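Local coordinates for transcriptional repressor, TetR family (Thermus thermophilus, PDB 3ANP), which represses transcription in the control of fatty acid degradation and binds lauroyl-CoA, probably recognising DNA through a helix-turn-helix motif, at residues M154-T157 and L158-Y162; R118-A121 and A122-L126; I135-P138 and L139-G143. One frame throughout, in Å; residues are numbered along the deposited sequence.

Contact 1. Residues M154-T157 and L158-Y162. With DCC (dodecyl-coa), chain E.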
# COMPACT_ATOMS: atom_id res chain seq x y z
N MSE A 154 3.64 13.92 -4.11
CA MSE A 154 3.46 13.88 -2.66
C MSE A 154 2.02 13.47 -2.35
O MSE A 154 1.76 12.73 -1.40
CB MSE A 154 3.79 15.24 -2.06
CG MSE A 154 5.26 15.60 -2.31
SE MSE A 154 5.88 17.15 -1.33
CE MSE A 154 4.97 18.52 -2.34
N GLY A 155 1.09 13.95 -3.17
CA GLY A 155 -0.31 13.59 -3.01
C GLY A 155 -0.48 12.09 -3.23
O GLY A 155 -1.19 11.42 -2.48
N ARG A 156 0.19 11.56 -4.26
CA ARG A 156 0.12 10.13 -4.56
C ARG A 156 0.62 9.31 -3.38
O ARG A 156 0.03 8.29 -3.03
CB ARG A 156 0.98 9.78 -5.79
CG ARG A 156 1.01 8.26 -6.10
CD ARG A 156 1.74 7.90 -7.40
NE ARG A 156 1.00 8.36 -8.58
CZ ARG A 156 1.38 8.15 -9.84
NH1 ARG A 156 2.50 7.48 -10.10
NH2 ARG A 156 0.64 8.60 -10.84
N THR A 157 1.72 9.75 -2.78
CA THR A 157 2.30 9.05 -1.64
C THR A 157 1.35 8.98 -0.45
O THR A 157 1.19 7.92 0.17
CB THR A 157 3.63 9.73 -1.20
OG1 THR A 157 4.60 9.63 -2.26
CG2 THR A 157 4.19 9.06 0.05
N LEU A 158 0.71 10.10 -0.14
CA LEU A 158 -0.20 10.11 0.99
C LEU A 158 -1.40 9.23 0.68
O LEU A 158 -1.88 8.50 1.55
CB LEU A 158 -0.62 11.53 1.34
CG LEU A 158 -1.34 11.66 2.69
CD1 LEU A 158 -0.53 10.95 3.78
CD2 LEU A 158 -1.54 13.13 3.02
N ALA A 159 -1.89 9.28 -0.56
CA ALA A 159 -3.03 8.42 -0.93
C ALA A 159 -2.64 6.94 -0.89
O ALA A 159 -3.46 6.09 -0.54
CB ALA A 159 -3.54 8.78 -2.33
N ASP A 160 -1.40 6.62 -1.24
CA ASP A 160 -0.97 5.23 -1.20
C ASP A 160 -1.00 4.72 0.24
O ASP A 160 -1.39 3.57 0.50
CB ASP A 160 0.45 5.07 -1.77
CG ASP A 160 0.49 5.15 -3.29
OD1 ASP A 160 -0.51 4.80 -3.96
OD2 ASP A 160 1.54 5.54 -3.83
N LEU A 161 -0.58 5.57 1.17
CA LEU A 161 -0.59 5.21 2.60
C LEU A 161 -2.01 5.00 3.08
O LEU A 161 -2.26 4.09 3.85
CB LEU A 161 0.06 6.30 3.46
CG LEU A 161 1.58 6.26 3.57
CD1 LEU A 161 2.03 7.29 4.60
CD2 LEU A 161 2.02 4.87 4.01
N TYR A 162 -2.93 5.88 2.66
CA TYR A 162 -4.34 5.72 3.05
C TYR A 162 -4.80 4.35 2.58
O TYR A 162 -5.43 3.58 3.32
CB TYR A 162 -5.25 6.79 2.39
CG TYR A 162 -6.69 6.30 2.30
CD1 TYR A 162 -7.49 6.20 3.45
CD2 TYR A 162 -7.21 5.84 1.10
CE1 TYR A 162 -8.78 5.62 3.39
CE2 TYR A 162 -8.49 5.26 1.03
CZ TYR A 162 -9.26 5.15 2.17
OH TYR A 162 -10.50 4.54 2.10
C2 DCC E . 2.50 11.53 -20.42
C4 DCC E . 2.83 12.10 -18.20
C5 DCC E . 1.63 12.79 -18.20
C6 DCC E . 0.88 12.82 -19.37
C8 DCC E . 2.52 12.95 -16.25
C10 DCC E . -11.58 6.33 -2.11
C11 DCC E . -12.94 5.71 -1.77
C12 DCC E . -13.95 6.80 -1.38
N9 DCC E . 3.36 12.22 -16.99
N7 DCC E . 1.46 13.30 -16.98
N3 DCC E . 3.24 11.49 -19.33
N1 DCC E . 1.34 12.18 -20.45
N6 DCC E . -0.29 13.46 -19.41
C1' DCC E . 4.65 11.66 -16.53
C2' DCC E . 4.71 11.58 -15.01
O2' DCC E . 4.91 12.89 -14.47
C3' DCC E . 6.01 10.78 -14.90
O3' DCC E . 7.14 11.64 -15.10
C4' DCC E . 5.89 9.81 -16.08
O4' DCC E . 4.79 10.27 -16.87
C5' DCC E . 5.61 8.41 -15.53
O5' DCC E . 4.44 8.43 -14.70
P1 DCC E . 4.16 7.23 -13.66
O11 DCC E . 5.40 6.89 -12.93
O12 DCC E . 2.95 7.58 -12.88
O6 DCC E . 3.80 5.99 -14.62
P2 DCC E . 2.30 5.73 -15.14
O21 DCC E . 2.66 5.04 -16.40
O22 DCC E . 1.81 7.12 -15.04
O7 DCC E . 1.95 4.72 -13.93
CPA DCC E . 1.33 5.17 -12.72
CPB DCC E . 0.16 4.24 -12.37
CP8 DCC E . 0.61 2.78 -12.52
CP7 DCC E . -1.01 4.52 -13.31
CP9 DCC E . -0.27 4.50 -10.93
OP3 DCC E . 1.64 2.48 -11.57
CP6 DCC E . -0.58 1.84 -12.33
OP2 DCC E . -1.31 1.56 -13.27
NP2 DCC E . -0.75 1.38 -11.09
CP5 DCC E . -1.86 0.46 -10.76
CP4 DCC E . -2.26 0.64 -9.29
CP3 DCC E . -1.08 0.32 -8.36
OP1 DCC E . 0.02 0.82 -8.55
NP1 DCC E . -1.36 -0.52 -7.37
CP2 DCC E . -0.33 -0.93 -6.40
CP1 DCC E . -0.01 0.23 -5.45
S DCC E . -1.39 0.61 -4.30
P3 DCC E . 8.44 11.45 -14.17
O31 DCC E . 8.47 12.43 -13.06
O32 DCC E . 8.41 9.93 -13.65
O33 DCC E . 9.70 11.59 -15.16
CA1 DCC E . -2.26 1.87 -5.14
CA2 DCC E . -3.25 2.74 -4.36
OA1 DCC E . -2.07 2.06 -6.35
CA3 DCC E . -3.58 4.02 -5.13
CA4 DCC E . -4.50 4.95 -4.33
CA5 DCC E . -5.86 4.31 -4.03
CA6 DCC E . -6.81 5.35 -3.45
CA7 DCC E . -8.21 4.77 -3.22
CA8 DCC E . -9.19 5.85 -2.76
CA9 DCC E . -10.56 5.24 -2.47
O HOH W 1 -1.77 7.26 -4.91
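The acyl-CoA pocket draws one of its walls from helix 151-172, where Arg156 and Asp160 sit one turn apart and point the same way. Arg156 NH1 donates to the diphosphate oxygen DCC O12 at 2.8 Å with an N-H...O angle of 160°, and its NH2 gives the same oxygen a longer, more bent bond of 3.2 Å. One phosphate oxygen is therefore held by both terminal nitrogens, and P1 lies at the guanidinium edge, in its plane. The ligand methyl CP9 lies over one face of the guanidinium, off toward its rim. CG anti to the backbone N (chi1 177°), followed by a bend at chi3, carries the group to the phosphate, so the long, flexible arginine suits this place.

Asp160 does not form an ion pair with Arg156. Its OD2 lies alongside the arginine's aliphatic part, 3.6 Å from Arg156 CG, and the carboxylate and guanidinium planes are 51° apart. Its OD1 meets the acyl chain at DCC CA3, 3.4 Å away, and is paired with Arg168 of the second subunit. A water donates both to this OD1 and to Arg156 O (2.8 Å), which also accepts the amide of Asp160 N at 2.8 Å. Buried Asp160 OD1 is thus satisfied by water and by a charge from across the dimer. Farther along, Tyr162 CE2 comes within 3.9 Å of DCC CA8, offering an aromatic ring to the lipid tail. Thr157 and Leu161 turn to the second subunit, where Lys184 NZ is hydrogen-bonded to Thr157 OG1, which also pairs with Arg153 O one turn back. A basic group at the phosphates and, past Asp160, largely apolar groups along the tail suit an acyl-CoA site, here built at the dimer interface.

Contact 2. Residues R118-A121 and A122-L126. With DCC (dodecyl-coa), chain E.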
# COMPACT_ATOMS: atom_id res chain seq x y z
N ARG A 118 -6.54 -3.64 -15.61
CA ARG A 118 -7.55 -3.47 -14.57
C ARG A 118 -7.03 -2.68 -13.38
O ARG A 118 -7.78 -1.90 -12.79
CB ARG A 118 -8.08 -4.83 -14.11
CG ARG A 118 -9.22 -5.30 -15.01
CD ARG A 118 -9.76 -6.66 -14.68
NE ARG A 118 -10.30 -6.78 -13.33
CZ ARG A 118 -11.11 -7.77 -12.96
NH1 ARG A 118 -11.48 -8.68 -13.86
NH2 ARG A 118 -11.50 -7.88 -11.71
N ALA A 119 -5.75 -2.85 -13.03
CA ALA A 119 -5.18 -2.09 -11.92
C ALA A 119 -5.19 -0.63 -12.29
O ALA A 119 -5.51 0.23 -11.48
CB ALA A 119 -3.74 -2.54 -11.61
N ARG A 120 -4.82 -0.34 -13.54
CA ARG A 120 -4.80 1.03 -14.04
C ARG A 120 -6.20 1.62 -14.05
O ARG A 120 -6.40 2.79 -13.72
CB ARG A 120 -4.23 1.08 -15.46
CG ARG A 120 -4.01 2.49 -15.95
CD ARG A 120 -3.49 2.52 -17.38
NE ARG A 120 -3.13 3.88 -17.77
CZ ARG A 120 -2.03 4.51 -17.36
NH1 ARG A 120 -1.17 3.90 -16.55
NH2 ARG A 120 -1.79 5.75 -17.75
N ALA A 121 -7.18 0.82 -14.44
CA ALA A 121 -8.57 1.27 -14.46
C ALA A 121 -9.01 1.65 -13.04
O ALA A 121 -9.67 2.67 -12.84
CB ALA A 121 -9.46 0.16 -15.00
N ALA A 122 -8.66 0.82 -12.07
CA ALA A 122 -9.04 1.09 -10.68
C ALA A 122 -8.38 2.39 -10.23
O ALA A 122 -9.02 3.26 -9.64
CB ALA A 122 -8.61 -0.05 -9.78
N PHE A 123 -7.10 2.53 -10.55
CA PHE A 123 -6.36 3.71 -10.16
C PHE A 123 -6.98 4.99 -10.72
O PHE A 123 -7.11 6.00 -10.02
CB PHE A 123 -4.91 3.61 -10.64
CG PHE A 123 -4.03 4.67 -10.07
CD1 PHE A 123 -3.43 4.49 -8.82
CD2 PHE A 123 -3.82 5.86 -10.74
CE1 PHE A 123 -2.64 5.49 -8.25
CE2 PHE A 123 -3.03 6.88 -10.18
CZ PHE A 123 -2.45 6.69 -8.93
N GLU A 124 -7.37 4.96 -12.00
CA GLU A 124 -7.95 6.14 -12.63
C GLU A 124 -9.35 6.47 -12.11
O GLU A 124 -9.76 7.63 -12.14
CB GLU A 124 -8.00 5.98 -14.14
CG GLU A 124 -6.62 5.91 -14.79
CD GLU A 124 -6.70 5.91 -16.30
OE1 GLU A 124 -7.23 6.88 -16.86
OE2 GLU A 124 -6.24 4.93 -16.92
N ALA A 125 -10.06 5.46 -11.65
CA ALA A 125 -11.41 5.69 -11.13
C ALA A 125 -11.38 6.23 -9.70
O ALA A 125 -12.38 6.76 -9.22
CB ALA A 125 -12.20 4.39 -11.15
N LEU A 126 -10.23 6.12 -9.03
CA LEU A 126 -10.12 6.56 -7.63
C LEU A 126 -8.89 7.45 -7.40
O LEU A 126 -8.06 7.16 -6.53
CB LEU A 126 -10.01 5.31 -6.74
CG LEU A 126 -11.06 4.20 -6.95
CD1 LEU A 126 -10.61 2.88 -6.29
CD2 LEU A 126 -12.40 4.67 -6.35
C2 DCC E . 2.50 11.53 -20.42
C4 DCC E . 2.83 12.10 -18.20
C5 DCC E . 1.63 12.79 -18.20
C6 DCC E . 0.88 12.82 -19.37
C8 DCC E . 2.52 12.95 -16.25
C10 DCC E . -11.58 6.33 -2.11
C11 DCC E . -12.94 5.71 -1.77
C12 DCC E . -13.95 6.80 -1.38
N9 DCC E . 3.36 12.22 -16.99
N7 DCC E . 1.46 13.30 -16.98
N3 DCC E . 3.24 11.49 -19.33
N1 DCC E . 1.34 12.18 -20.45
N6 DCC E . -0.29 13.46 -19.41
C1' DCC E . 4.65 11.66 -16.53
C2' DCC E . 4.71 11.58 -15.01
O2' DCC E . 4.91 12.89 -14.47
C3' DCC E . 6.01 10.78 -14.90
O3' DCC E . 7.14 11.64 -15.10
C4' DCC E . 5.89 9.81 -16.08
O4' DCC E . 4.79 10.27 -16.87
C5' DCC E . 5.61 8.41 -15.53
O5' DCC E . 4.44 8.43 -14.70
P1 DCC E . 4.16 7.23 -13.66
O11 DCC E . 5.40 6.89 -12.93
O12 DCC E . 2.95 7.58 -12.88
O6 DCC E . 3.80 5.99 -14.62
P2 DCC E . 2.30 5.73 -15.14
O21 DCC E . 2.66 5.04 -16.40
O22 DCC E . 1.81 7.12 -15.04
O7 DCC E . 1.95 4.72 -13.93
CPA DCC E . 1.33 5.17 -12.72
CPB DCC E . 0.16 4.24 -12.37
CP8 DCC E . 0.61 2.78 -12.52
CP7 DCC E . -1.01 4.52 -13.31
CP9 DCC E . -0.27 4.50 -10.93
OP3 DCC E . 1.64 2.48 -11.57
CP6 DCC E . -0.58 1.84 -12.33
OP2 DCC E . -1.31 1.56 -13.27
NP2 DCC E . -0.75 1.38 -11.09
CP5 DCC E . -1.86 0.46 -10.76
CP4 DCC E . -2.26 0.64 -9.29
CP3 DCC E . -1.08 0.32 -8.36
OP1 DCC E . 0.02 0.82 -8.55
NP1 DCC E . -1.36 -0.52 -7.37
CP2 DCC E . -0.33 -0.93 -6.40
CP1 DCC E . -0.01 0.23 -5.45
S DCC E . -1.39 0.61 -4.30
P3 DCC E . 8.44 11.45 -14.17
O31 DCC E . 8.47 12.43 -13.06
O32 DCC E . 8.41 9.93 -13.65
O33 DCC E . 9.70 11.59 -15.16
CA1 DCC E . -2.26 1.87 -5.14
CA2 DCC E . -3.25 2.74 -4.36
OA1 DCC E . -2.07 2.06 -6.35
CA3 DCC E . -3.58 4.02 -5.13
CA4 DCC E . -4.50 4.95 -4.33
CA5 DCC E . -5.86 4.31 -4.03
CA6 DCC E . -6.81 5.35 -3.45
CA7 DCC E . -8.21 4.77 -3.22
CA8 DCC E . -9.19 5.85 -2.76
CA9 DCC E . -10.56 5.24 -2.47
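Arg120 O accepts the amide of Glu124 N at 2.9 Å, an ordinary helix bond that sets their side chains one turn apart. Those side chains cross obliquely, and Glu124 OE2 lies 3.4 Å from Arg120 NE in a loose salt bridge, with the two charged planes 71° apart. Farther out, the terminal NH1 of Arg120 comes to 3.3 Å from the ligand methyl DCC CP7, so the extended arginine spans glutamate and pantetheine.

Phe123 offers its ring to the same arm: DCC CP9 sits 3.5 Å above the ring plane, over its centre, a CH-pi arrangement, while Phe123 CE1 touches DCC CA3 at the start of the acyl chain (3.6 Å). With chi1 near trans (-169°) the ring leaves the helix toward the ligand. An alanine here would remove the aromatic face and probably leave a gap under CP9, holding the arm and the start of the acyl chain less closely. The small Ala119 lets the ligand in close, its CB 3.6 Å from DCC CP5, and Leu126 touches the acyl chain. Together they make helix 116-125 and its C-terminal end one wall of the acyl-CoA pocket, beside Tyr172 and Arg168 of the second subunit.

Contact 3. Residues I135-P138 and L139-G143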
# COMPACT_ATOMS: atom_id res chain seq x y z
N ILE A 135 -5.12 20.18 -2.14
CA ILE A 135 -5.05 20.78 -0.82
C ILE A 135 -3.62 21.27 -0.55
O ILE A 135 -3.41 22.30 0.09
CB ILE A 135 -5.49 19.78 0.27
CG1 ILE A 135 -6.95 19.36 0.02
CG2 ILE A 135 -5.34 20.40 1.64
CD1 ILE A 135 -7.43 18.21 0.86
N LEU A 136 -2.64 20.53 -1.05
CA LEU A 136 -1.24 20.91 -0.85
C LEU A 136 -0.88 22.18 -1.62
O LEU A 136 -0.03 22.95 -1.19
CB LEU A 136 -0.30 19.78 -1.30
CG LEU A 136 -0.48 18.42 -0.63
CD1 LEU A 136 0.46 17.41 -1.26
CD2 LEU A 136 -0.23 18.56 0.86
N LYS A 137 -1.54 22.39 -2.77
CA LYS A 137 -1.26 23.55 -3.61
C LYS A 137 -1.16 24.89 -2.86
O LYS A 137 -0.15 25.60 -2.98
CB LYS A 137 -2.31 23.64 -4.73
CG LYS A 137 -2.07 24.77 -5.73
CD LYS A 137 -2.95 24.55 -6.97
CE LYS A 137 -2.69 25.59 -8.05
NZ LYS A 137 -3.14 26.96 -7.65
N PRO A 138 -2.20 25.26 -2.11
CA PRO A 138 -2.21 26.52 -1.35
C PRO A 138 -1.02 26.58 -0.38
O PRO A 138 -0.49 27.66 -0.11
CB PRO A 138 -3.54 26.47 -0.60
CG PRO A 138 -4.38 25.58 -1.42
CD PRO A 138 -3.44 24.51 -1.87
N LEU A 139 -0.62 25.42 0.15
CA LEU A 139 0.52 25.38 1.06
C LEU A 139 1.80 25.72 0.29
O LEU A 139 2.67 26.44 0.80
CB LEU A 139 0.65 24.01 1.73
CG LEU A 139 -0.44 23.64 2.75
CD1 LEU A 139 -0.24 22.21 3.21
CD2 LEU A 139 -0.40 24.59 3.96
N ARG A 140 1.92 25.21 -0.94
CA ARG A 140 3.11 25.50 -1.72
C ARG A 140 3.18 26.98 -2.05
O ARG A 140 4.25 27.59 -1.99
CB ARG A 140 3.15 24.69 -3.02
CG ARG A 140 4.42 24.96 -3.83
CD ARG A 140 4.45 24.18 -5.12
NE ARG A 140 3.24 24.41 -5.91
CZ ARG A 140 2.80 25.61 -6.28
NH1 ARG A 140 3.46 26.71 -5.94
NH2 ARG A 140 1.69 25.70 -7.01
N GLU A 141 2.04 27.57 -2.38
CA GLU A 141 1.98 29.00 -2.72
C GLU A 141 2.25 29.83 -1.47
O GLU A 141 2.71 30.96 -1.56
CB GLU A 141 0.60 29.36 -3.28
CG GLU A 141 0.15 28.51 -4.46
CD GLU A 141 -1.29 28.79 -4.86
OE1 GLU A 141 -2.13 29.00 -3.96
OE2 GLU A 141 -1.58 28.80 -6.08
N GLN A 142 1.95 29.27 -0.31
CA GLN A 142 2.16 29.95 0.96
C GLN A 142 3.64 29.90 1.35
O GLN A 142 4.07 30.59 2.27
CB GLN A 142 1.31 29.29 2.05
CG GLN A 142 1.19 30.08 3.33
CD GLN A 142 0.58 29.25 4.46
OE1 GLN A 142 -0.41 28.54 4.25
NE2 GLN A 142 1.17 29.34 5.65
N GLY A 143 4.41 29.07 0.65
CA GLY A 143 5.83 28.96 0.93
C GLY A 143 6.23 28.01 2.06
O GLY A 143 7.39 27.99 2.47
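Helix 128-142 is kinked at Pro138, whose N has no hydrogen to give the preceding turn; just beyond, Leu136 O takes Arg140 N at 3.0 Å and, weakly, Leu139 N at 2.9 Å. Beyond the kink the helical pattern resumes, with Glu141 N bonded to Lys137 O and Gln142 N to Pro138 O, until the chain leaves the helix at Gly143. That residue takes a positive phi of 85° and closes a Schellman motif, Gly143 N reaching Arg140 O at 3.0 Å; a side chain at these angles would press against the carbonyl of Gln142, which is why glycine fits.

The polar side is carried by Lys137 and Glu141, a turn apart. Lys137 NZ donates to Glu141 OE2 in a salt bridge of 2.9 Å, arriving from above the carboxylate, 45° out of its plane. The lysine runs extended from chi1 to chi3 and turns only at chi4, which brings the ammonium back over the glutamate. Arg140 curls back, bent at chi3, and Lys137 O lies over one face of its guanidinium, while NH2 comes to 4.1 Å from Lys137 CG. Glu141 may also temper the like charges of Lys137 NZ and Arg140 NH2, which lie 5.0 Å apart without touching. Long chains suit this edge: Lys137 and Arg140 pack on Leu151 of helix 151-172, while Lys137 and Glu141 are exposed to solvent.

The other side is apolar: Leu136 CD2 and Leu139 CD1 approach to 4.3 Å. Ile135 packs on Val85 and Leu86 of helix 82-99, whose first residue, Pro82, is met by Pro138 and Leu139. Leu136 rests on Leu151 and on Met193 of the second subunit, so the end of helix 128-142 lies against helices 82-99 and 151-172.

In the fold
All three contacts belong to the C-terminal, ligand-binding part of this TetR-family repressor, on three different helices, and follow the chain as contact 2 (helix 116-125), contact 3 (helix 128-142) and contact 1 (helix 151-172). Contacts 1 and 2 have centres 15 Å apart and meet where Arg156 NE packs 3.8 Å from Phe123 CZ; both touch the same lauroyl-CoA, which the second subunit also holds. Contact 3, with its centre 17 Å from that of contact 1, touches it through Leu136 CD1, 4.0 Å from Gly155 N. Contacts 2 and 3 do not touch, their nearest atoms being about 13 Å apart. Each contact also reaches the second subunit, so ligand binding could be felt at the dimer interface.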